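Local coordinates for putative two-component sensor histidine kinase protein (PDB 3HCY) that probably acts as a light-responsive sensor histidine kinase that passes phosphate from ATP to a histidine, the piece modelled being its GAF domain, at residues 12-26 with 34-46. Residues are numbered along the deposited sequence; the frame is centred on the assembly and turned at random.
Sequences LDAIQGALNCDRASI and TMRFVAARGLSEH
Ala24 and Arg41 form a hydrogen-bonded antiparallel pair: Ala24 N gives to Arg41 O at 2.7 Å, and Arg41 N returns the bond to Ala24 O. Ser25 and Ala40 follow as a non-hydrogen-bonded pair, then Ile26 N reaches Ala39 O at 2.9 Å. Ile26 O is taken by Val38 N, one residue early, because Val38 and Ala39 both face Ile26 in a classic beta bulge. Strands 23-26 and 39-41 run antiparallel; at Val38 the chain turns a corner, and 35-37 swings off.

Arg41 carries the polar contact with helix 12-19. Its chain bends at chi2 (-143°) and lays the guanidinium against the helix, with Leu12 CB over the centre of one face, 3.3 Å above the plane. Asp13 OD1 comes in at the edge and makes a salt bridge to NH2, modelled too short to trust in detail, the carboxylate turned 37° from the guanidinium. Glu9 takes NH1, while the other oxygen of Asp13 pairs with Arg139 of the second subunit, bringing this charged cluster to the dimer interface.

This is the edge hairpin of the GAF domain's antiparallel sheet, with helix 12-19 packed across one face. On that face Leu12 CD1 meets Ala39 CB at 3.8 Å. On the opposite face, Ser25 CB lies in plane at the edge of the Phe37 ring, 3.8 Å from CE1, and also touches Leu43 CD1; Ser25 OG bonds to Tyr111. At the start of strand 23-26, Arg23 stretches out extended past Leu43, and its NH1 gives a bent hydrogen bond (137°) to Gly42 O, while Asp113 and Glu88 hold the guanidinium by salt bridges.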
ATOM      1  N   LEU A  12      -1.443   4.539   7.731  1.00 19.36           N
ATOM      2  CA  LEU A  12      -2.552   5.157   8.395  1.00 19.31           C
ATOM      3  C   LEU A  12      -3.038   6.345   7.514  1.00 20.09           C
ATOM      4  O   LEU A  12      -4.261   6.589   7.382  1.00 19.33           O
ATOM      5  CB  LEU A  12      -2.135   5.578   9.838  1.00 18.97           C
ATOM      6  CG  LEU A  12      -1.750   4.524  10.923  1.00 16.40           C
ATOM      7  CD1 LEU A  12      -1.236   5.154  12.217  1.00 11.63           C
ATOM      8  CD2 LEU A  12      -2.870   3.452  11.214  1.00 12.40           C
ATOM      9  N   ASP A  13      -2.088   7.059   6.906  1.00 20.40           N
ATOM     10  CA  ASP A  13      -2.453   8.089   5.937  1.00 21.43           C
ATOM     11  C   ASP A  13      -3.242   7.499   4.761  1.00 21.59           C
ATOM     12  O   ASP A  13      -4.300   8.036   4.396  1.00 21.32           O
ATOM     13  CB  ASP A  13      -1.253   8.840   5.381  1.00 20.99           C
ATOM     14  CG  ASP A  13      -0.550   9.652   6.413  1.00 22.94           C
ATOM     15  OD1 ASP A  13      -1.127  10.108   7.401  1.00 24.25           O
ATOM     16  OD2 ASP A  13       0.644   9.860   6.254  1.00 30.53           O
ATOM     17  N   ALA A  14      -2.737   6.410   4.188  1.00 21.42           N
ATOM     18  CA  ALA A  14      -3.435   5.822   3.063  1.00 21.96           C
ATOM     19  C   ALA A  14      -4.778   5.282   3.557  1.00 22.07           C
ATOM     20  O   ALA A  14      -5.753   5.432   2.872  1.00 21.47           O
ATOM     21  CB  ALA A  14      -2.615   4.714   2.378  1.00 21.19           C
ATOM     22  N   ILE A  15      -4.838   4.672   4.734  1.00 22.78           N
ATOM     23  CA  ILE A  15      -6.112   4.118   5.170  1.00 24.22           C
ATOM     24  C   ILE A  15      -7.203   5.194   5.199  1.00 25.25           C
ATOM     25  O   ILE A  15      -8.319   4.947   4.739  1.00 24.40           O
ATOM     26  CB  ILE A  15      -6.056   3.434   6.537  1.00 24.37           C
ATOM     27  CG1 ILE A  15      -5.473   2.016   6.400  1.00 25.44           C
ATOM     28  CG2 ILE A  15      -7.436   3.317   7.094  1.00 22.44           C
ATOM     29  CD1 ILE A  15      -4.346   1.627   7.509  1.00 25.94           C
ATOM     30  N   GLN A  16      -6.845   6.373   5.708  1.00 26.54           N
ATOM     31  CA  GLN A  16      -7.777   7.486   5.866  1.00 27.88           C
ATOM     32  C   GLN A  16      -8.263   8.054   4.549  1.00 27.49           C
ATOM     33  O   GLN A  16      -9.460   8.337   4.382  1.00 28.74           O
ATOM     34  CB  GLN A  16      -7.109   8.614   6.665  1.00 28.81           C
ATOM     35  CG  GLN A  16      -6.818   8.221   8.162  1.00 33.18           C
ATOM     36  CD  GLN A  16      -6.080   9.329   8.941  1.00 35.81           C
ATOM     37  OE1 GLN A  16      -5.389  10.149   8.327  1.00 41.22           O
ATOM     38  NE2 GLN A  16      -6.220   9.352  10.275  1.00 32.37           N
ATOM     39  N   GLY A  17      -7.319   8.248   3.647  1.00 26.27           N
ATOM     40  CA  GLY A  17      -7.600   8.766   2.360  1.00 26.08           C
ATOM     41  C   GLY A  17      -8.331   7.794   1.469  1.00 26.76           C
ATOM     42  O   GLY A  17      -9.235   8.194   0.738  1.00 27.10           O
ATOM     43  N   ALA A  18      -7.955   6.517   1.494  1.00 27.38           N
ATOM     44  CA  ALA A  18      -8.653   5.508   0.666  1.00 27.36           C
ATOM     45  C   ALA A  18     -10.015   5.019   1.240  1.00 27.57           C
ATOM     46  O   ALA A  18     -10.908   4.631   0.475  1.00 27.25           O
ATOM     47  CB  ALA A  18      -7.737   4.333   0.324  1.00 25.88           C
ATOM     48  N   LEU A  19     -10.192   5.045   2.554  1.00 28.34           N
ATOM     49  CA  LEU A  19     -11.362   4.378   3.128  1.00 29.15           C
ATOM     50  C   LEU A  19     -12.235   5.243   3.995  1.00 29.49           C
ATOM     51  O   LEU A  19     -13.262   4.730   4.493  1.00 29.87           O
ATOM     52  CB  LEU A  19     -10.996   3.157   3.972  1.00 29.45           C
ATOM     53  CG  LEU A  19     -10.072   2.075   3.414  1.00 32.32           C
ATOM     54  CD1 LEU A  19      -9.579   1.165   4.551  1.00 31.81           C
ATOM     55  CD2 LEU A  19     -10.762   1.261   2.289  1.00 34.25           C
ATOM     56  N   ASN A  20     -11.925   6.516   4.204  1.00 29.42           N
ATOM     57  CA  ASN A  20     -12.923   7.294   4.969  1.00 30.75           C
ATOM     58  C   ASN A  20     -13.719   6.543   6.157  1.00 29.41           C
ATOM     59  O   ASN A  20     -14.967   6.510   6.213  1.00 29.89           O
ATOM     60  CB  ASN A  20     -13.955   7.915   4.015  1.00 31.39           C
ATOM     61  CG  ASN A  20     -14.908   8.841   4.756  1.00 35.52           C
ATOM     62  OD1 ASN A  20     -15.063   8.758   5.997  1.00 38.64           O
ATOM     63  ND2 ASN A  20     -15.492   9.804   4.006  1.00 40.98           N
ATOM     64  N   CYS A  21     -12.968   5.942   7.081  1.00 27.05           N
ATOM     65  CA  CYS A  21     -13.490   5.371   8.295  1.00 24.63           C
ATOM     66  C   CYS A  21     -13.103   6.355   9.388  1.00 22.40           C
ATOM     67  O   CYS A  21     -12.499   7.387   9.109  1.00 22.07           O
ATOM     68  CB  CYS A  21     -12.852   3.992   8.528  1.00 24.91           C
ATOM     69  SG  CYS A  21     -10.994   3.950   8.340  1.00 25.28           S
ATOM     70  N   ASP A  22     -13.423   6.023  10.630  1.00 19.72           N
ATOM     71  CA  ASP A  22     -13.374   6.978  11.714  1.00 17.99           C
ATOM     72  C   ASP A  22     -12.085   7.000  12.529  1.00 16.35           C
ATOM     73  O   ASP A  22     -11.729   8.033  13.124  1.00 13.13           O
ATOM     74  CB  ASP A  22     -14.570   6.691  12.613  1.00 18.04           C
ATOM     75  CG  ASP A  22     -15.847   7.083  11.963  1.00 19.37           C
ATOM     76  OD1 ASP A  22     -15.839   7.825  10.959  1.00 20.84           O
ATOM     77  OD2 ASP A  22     -16.885   6.617  12.487  1.00 22.76           O
ATOM     78  N   ARG A  23     -11.472   5.813  12.599  1.00 15.93           N
ATOM     79  CA  ARG A  23     -10.272   5.540  13.351  1.00 16.14           C
ATOM     80  C   ARG A  23      -9.703   4.301  12.696  1.00 16.28           C
ATOM     81  O   ARG A  23     -10.443   3.585  12.002  1.00 17.01           O
ATOM     82  CB  ARG A  23     -10.551   5.233  14.834  1.00 16.10           C
ATOM     83  CG  ARG A  23     -11.819   5.795  15.462  1.00 16.69           C
ATOM     84  CD  ARG A  23     -12.074   5.137  16.798  1.00 18.16           C
ATOM     85  NE  ARG A  23     -13.327   5.533  17.435  1.00 18.31           N
ATOM     86  CZ  ARG A  23     -13.436   5.974  18.698  1.00 19.96           C
ATOM     87  NH1 ARG A  23     -12.358   6.081  19.482  1.00 18.25           N
ATOM     88  NH2 ARG A  23     -14.638   6.311  19.204  1.00 19.81           N
ATOM     89  N   ALA A  24      -8.410   4.064  12.908  1.00 15.79           N
ATOM     90  CA  ALA A  24      -7.710   2.923  12.371  1.00 16.32           C
ATOM     91  C   ALA A  24      -6.476   2.499  13.272  1.00 17.57           C
ATOM     92  O   ALA A  24      -5.971   3.281  14.110  1.00 16.82           O
ATOM     93  CB  ALA A  24      -7.294   3.213  10.946  1.00 14.60           C
ATOM     94  N   SER A  25      -6.006   1.251  13.113  1.00 18.34           N
ATOM     95  CA  SER A  25      -4.844   0.787  13.879  1.00 18.79           C
ATOM     96  C   SER A  25      -4.075  -0.318  13.174  1.00 18.86           C
ATOM     97  O   SER A  25      -4.619  -0.974  12.267  1.00 18.88           O
ATOM     98  CB  SER A  25      -5.334   0.236  15.191  1.00 19.20           C
ATOM     99  OG  SER A  25      -6.281  -0.816  14.955  1.00 20.08           O
ATOM    100  N   ILE A  26      -2.828  -0.546  13.609  1.00 18.37           N
ATOM    101  CA  ILE A  26      -2.048  -1.719  13.144  1.00 17.78           C
ATOM    102  C   ILE A  26      -1.591  -2.494  14.368  1.00 18.30           C
ATOM    103  O   ILE A  26      -1.121  -1.887  15.339  1.00 18.09           O
ATOM    104  CB  ILE A  26      -0.798  -1.335  12.270  1.00 17.53           C
ATOM    105  CG1 ILE A  26      -1.230  -0.421  11.086  1.00 17.93           C
ATOM    106  CG2 ILE A  26      -0.059  -2.608  11.808  1.00 13.19           C
ATOM    107  CD1 ILE A  26      -0.194   0.564  10.475  1.00 14.77           C
ATOM    108  N   THR A  34       1.197 -12.885  21.530  1.00 16.25           N
ATOM    109  CA  THR A  34       0.101 -11.978  21.763  1.00 16.12           C
ATOM    110  C   THR A  34       0.090 -10.738  20.798  1.00 17.48           C
ATOM    111  O   THR A  34       1.114 -10.157  20.481  1.00 17.41           O
ATOM    112  CB  THR A  34      -0.006 -11.606  23.267  1.00 15.86           C
ATOM    113  OG1 THR A  34       1.215 -11.017  23.630  1.00 14.78           O
ATOM    114  CG2 THR A  34      -0.292 -12.806  24.221  1.00 14.55           C
ATOM    115  N   MET A  35      -1.092 -10.343  20.301  1.00 19.49           N
ATOM    116  CA  MET A  35      -1.217  -9.185  19.358  1.00 19.75           C
ATOM    117  C   MET A  35      -1.076  -7.886  20.080  1.00 20.20           C
ATOM    118  O   MET A  35      -1.595  -7.733  21.163  1.00 21.25           O
ATOM    119  CB  MET A  35      -2.570  -9.191  18.651  1.00 19.24           C
ATOM    120  CG  MET A  35      -2.621 -10.184  17.487  1.00 20.56           C
ATOM    121  SD  MET A  35      -2.768  -9.505  15.837  1.00 16.87           S
ATOM    122  CE  MET A  35      -1.463  -8.349  15.985  1.00 21.14           C
ATOM    123  N   ARG A  36      -0.410  -6.940  19.453  1.00 21.06           N
ATOM    124  CA  ARG A  36      -0.030  -5.675  20.073  1.00 21.66           C
ATOM    125  C   ARG A  36      -0.115  -4.497  19.106  1.00 21.82           C
ATOM    126  O   ARG A  36       0.507  -4.518  18.041  1.00 22.89           O
ATOM    127  CB  ARG A  36       1.428  -5.748  20.523  1.00 21.59           C
ATOM    128  CG  ARG A  36       1.659  -6.752  21.572  1.00 23.74           C
ATOM    129  CD  ARG A  36       2.596  -6.273  22.669  1.00 26.03           C
ATOM    130  NE  ARG A  36       2.461  -7.142  23.855  1.00 27.12           N
ATOM    131  CZ  ARG A  36       1.476  -7.065  24.742  1.00 26.41           C
ATOM    132  NH1 ARG A  36       0.545  -6.162  24.585  1.00 27.81           N
ATOM    133  NH2 ARG A  36       1.413  -7.882  25.791  1.00 27.58           N
ATOM    134  N   PHE A  37      -0.814  -3.446  19.503  1.00 21.26           N
ATOM    135  CA  PHE A  37      -0.774  -2.184  18.754  1.00 20.95           C
ATOM    136  C   PHE A  37       0.662  -1.757  18.538  1.00 20.15           C
ATOM    137  O   PHE A  37       1.434  -2.000  19.421  1.00 20.81           O
ATOM    138  CB  PHE A  37      -1.573  -1.104  19.480  1.00 20.75           C
ATOM    139  CG  PHE A  37      -3.042  -1.449  19.580  1.00 21.46           C
ATOM    140  CD1 PHE A  37      -3.931  -1.037  18.588  1.00 24.09           C
ATOM    141  CD2 PHE A  37      -3.507  -2.246  20.596  1.00 19.69           C
ATOM    142  CE1 PHE A  37      -5.278  -1.372  18.642  1.00 25.80           C
ATOM    143  CE2 PHE A  37      -4.830  -2.600  20.667  1.00 24.02           C
ATOM    144  CZ  PHE A  37      -5.738  -2.163  19.688  1.00 27.02           C
ATOM    145  N   VAL A  38       0.993  -1.287  17.319  1.00 18.75           N
ATOM    146  CA  VAL A  38       2.247  -0.653  16.944  1.00 17.55           C
ATOM    147  C   VAL A  38       1.975   0.740  16.360  1.00 17.46           C
ATOM    148  O   VAL A  38       2.891   1.560  16.163  1.00 16.43           O
ATOM    149  CB  VAL A  38       2.998  -1.481  15.861  1.00 18.53           C
ATOM    150  CG1 VAL A  38       2.971  -3.019  16.182  1.00 17.04           C
ATOM    151  CG2 VAL A  38       2.443  -1.193  14.448  1.00 16.39           C
ATOM    152  N   ALA A  39       0.702   1.029  16.078  1.00 17.28           N
ATOM    153  CA  ALA A  39       0.314   2.358  15.577  1.00 17.11           C
ATOM    154  C   ALA A  39      -1.179   2.503  15.559  1.00 16.45           C
ATOM    155  O   ALA A  39      -1.884   1.478  15.443  1.00 16.57           O
ATOM    156  CB  ALA A  39       0.882   2.608  14.134  1.00 17.54           C
ATOM    157  N   ALA A  40      -1.667   3.753  15.639  1.00 15.82           N
ATOM    158  CA  ALA A  40      -3.114   3.976  15.737  1.00 16.00           C
ATOM    159  C   ALA A  40      -3.540   5.413  15.616  1.00 16.86           C
ATOM    160  O   ALA A  40      -2.793   6.307  15.951  1.00 17.42           O
ATOM    161  CB  ALA A  40      -3.652   3.376  17.054  1.00 15.24           C
ATOM    162  N   ARG A  41      -4.747   5.645  15.104  1.00 18.36           N
ATOM    163  CA  ARG A  41      -5.478   6.875  15.427  1.00 19.41           C
ATOM    164  C   ARG A  41      -6.962   6.713  15.344  1.00 19.69           C
ATOM    165  O   ARG A  41      -7.392   5.834  14.655  1.00 21.33           O
ATOM    166  CB  ARG A  41      -5.091   7.980  14.461  1.00 19.91           C
ATOM    167  CG  ARG A  41      -4.886   7.664  13.035  1.00 20.30           C
ATOM    168  CD  ARG A  41      -3.671   8.561  12.554  1.00 26.82           C
ATOM    169  NE  ARG A  41      -3.460   8.683  11.091  1.00 29.65           N
ATOM    170  CZ  ARG A  41      -2.291   8.876  10.468  1.00 28.79           C
ATOM    171  NH1 ARG A  41      -1.134   8.899  11.106  1.00 29.51           N
ATOM    172  NH2 ARG A  41      -2.291   8.974   9.156  1.00 29.94           N
ATOM    173  N   GLY A  42      -7.799   7.492  16.006  1.00 19.90           N
ATOM    174  CA  GLY A  42      -7.682   7.968  17.333  1.00 20.45           C
ATOM    175  C   GLY A  42      -8.426   6.870  18.137  1.00 20.90           C
ATOM    176  O   GLY A  42      -9.619   6.922  18.337  1.00 20.67           O
ATOM    177  N   LEU A  43      -7.696   5.796  18.438  1.00 21.61           N
ATOM    178  CA  LEU A  43      -7.961   4.963  19.579  1.00 21.57           C
ATOM    179  C   LEU A  43      -7.253   5.616  20.761  1.00 21.64           C
ATOM    180  O   LEU A  43      -6.178   6.223  20.617  1.00 20.92           O
ATOM    181  CB  LEU A  43      -7.363   3.551  19.379  1.00 21.43           C
ATOM    182  CG  LEU A  43      -7.970   2.780  18.195  1.00 21.25           C
ATOM    183  CD1 LEU A  43      -7.420   1.365  18.080  1.00 18.23           C
ATOM    184  CD2 LEU A  43      -9.505   2.776  18.262  1.00 21.29           C
ATOM    185  N   SER A  44      -7.844   5.450  21.940  1.00 21.34           N
ATOM    186  CA  SER A  44      -7.161   5.830  23.161  1.00 21.00           C
ATOM    187  C   SER A  44      -6.251   4.654  23.614  1.00 21.43           C
ATOM    188  O   SER A  44      -6.504   3.469  23.296  1.00 20.53           O
ATOM    189  CB  SER A  44      -8.179   6.142  24.235  1.00 20.17           C
ATOM    190  OG  SER A  44      -8.743   4.913  24.614  1.00 18.69           O
ATOM    191  N   GLU A  45      -5.238   5.002  24.408  1.00 21.48           N
ATOM    192  CA  GLU A  45      -4.409   4.024  25.090  1.00 21.69           C
ATOM    193  C   GLU A  45      -5.216   3.166  26.022  1.00 21.55           C
ATOM    194  O   GLU A  45      -5.036   1.961  26.095  1.00 21.12           O
ATOM    195  CB  GLU A  45      -3.350   4.761  25.840  1.00 22.17           C
ATOM    196  CG  GLU A  45      -2.335   5.328  24.846  1.00 24.72           C
ATOM    197  CD  GLU A  45      -1.297   6.257  25.456  1.00 29.15           C
ATOM    198  OE1 GLU A  45      -1.407   6.637  26.658  1.00 32.75           O
ATOM    199  OE2 GLU A  45      -0.352   6.606  24.708  1.00 32.14           O
ATOM    200  N   HIS A  46      -6.178   3.775  26.685  1.00 21.92           N
ATOM    201  CA  HIS A  46      -7.061   3.008  27.512  1.00 22.56           C
ATOM    202  C   HIS A  46      -7.600   1.865  26.710  1.00 23.58           C
ATOM    203  O   HIS A  46      -7.552   0.738  27.154  1.00 23.79           O
ATOM    204  CB  HIS A  46      -8.189   3.858  28.000  1.00 22.50           C
ATOM    205  CG  HIS A  46      -9.095   3.152  28.947  1.00 23.85           C
ATOM    206  ND1 HIS A  46      -8.787   2.980  30.284  1.00 25.40           N
ATOM    207  CD2 HIS A  46     -10.326   2.602  28.765  1.00 24.16           C
ATOM    208  CE1 HIS A  46      -9.791   2.348  30.882  1.00 25.55           C
ATOM    209  NE2 HIS A  46     -10.731   2.098  29.981  1.00 22.40           N
TER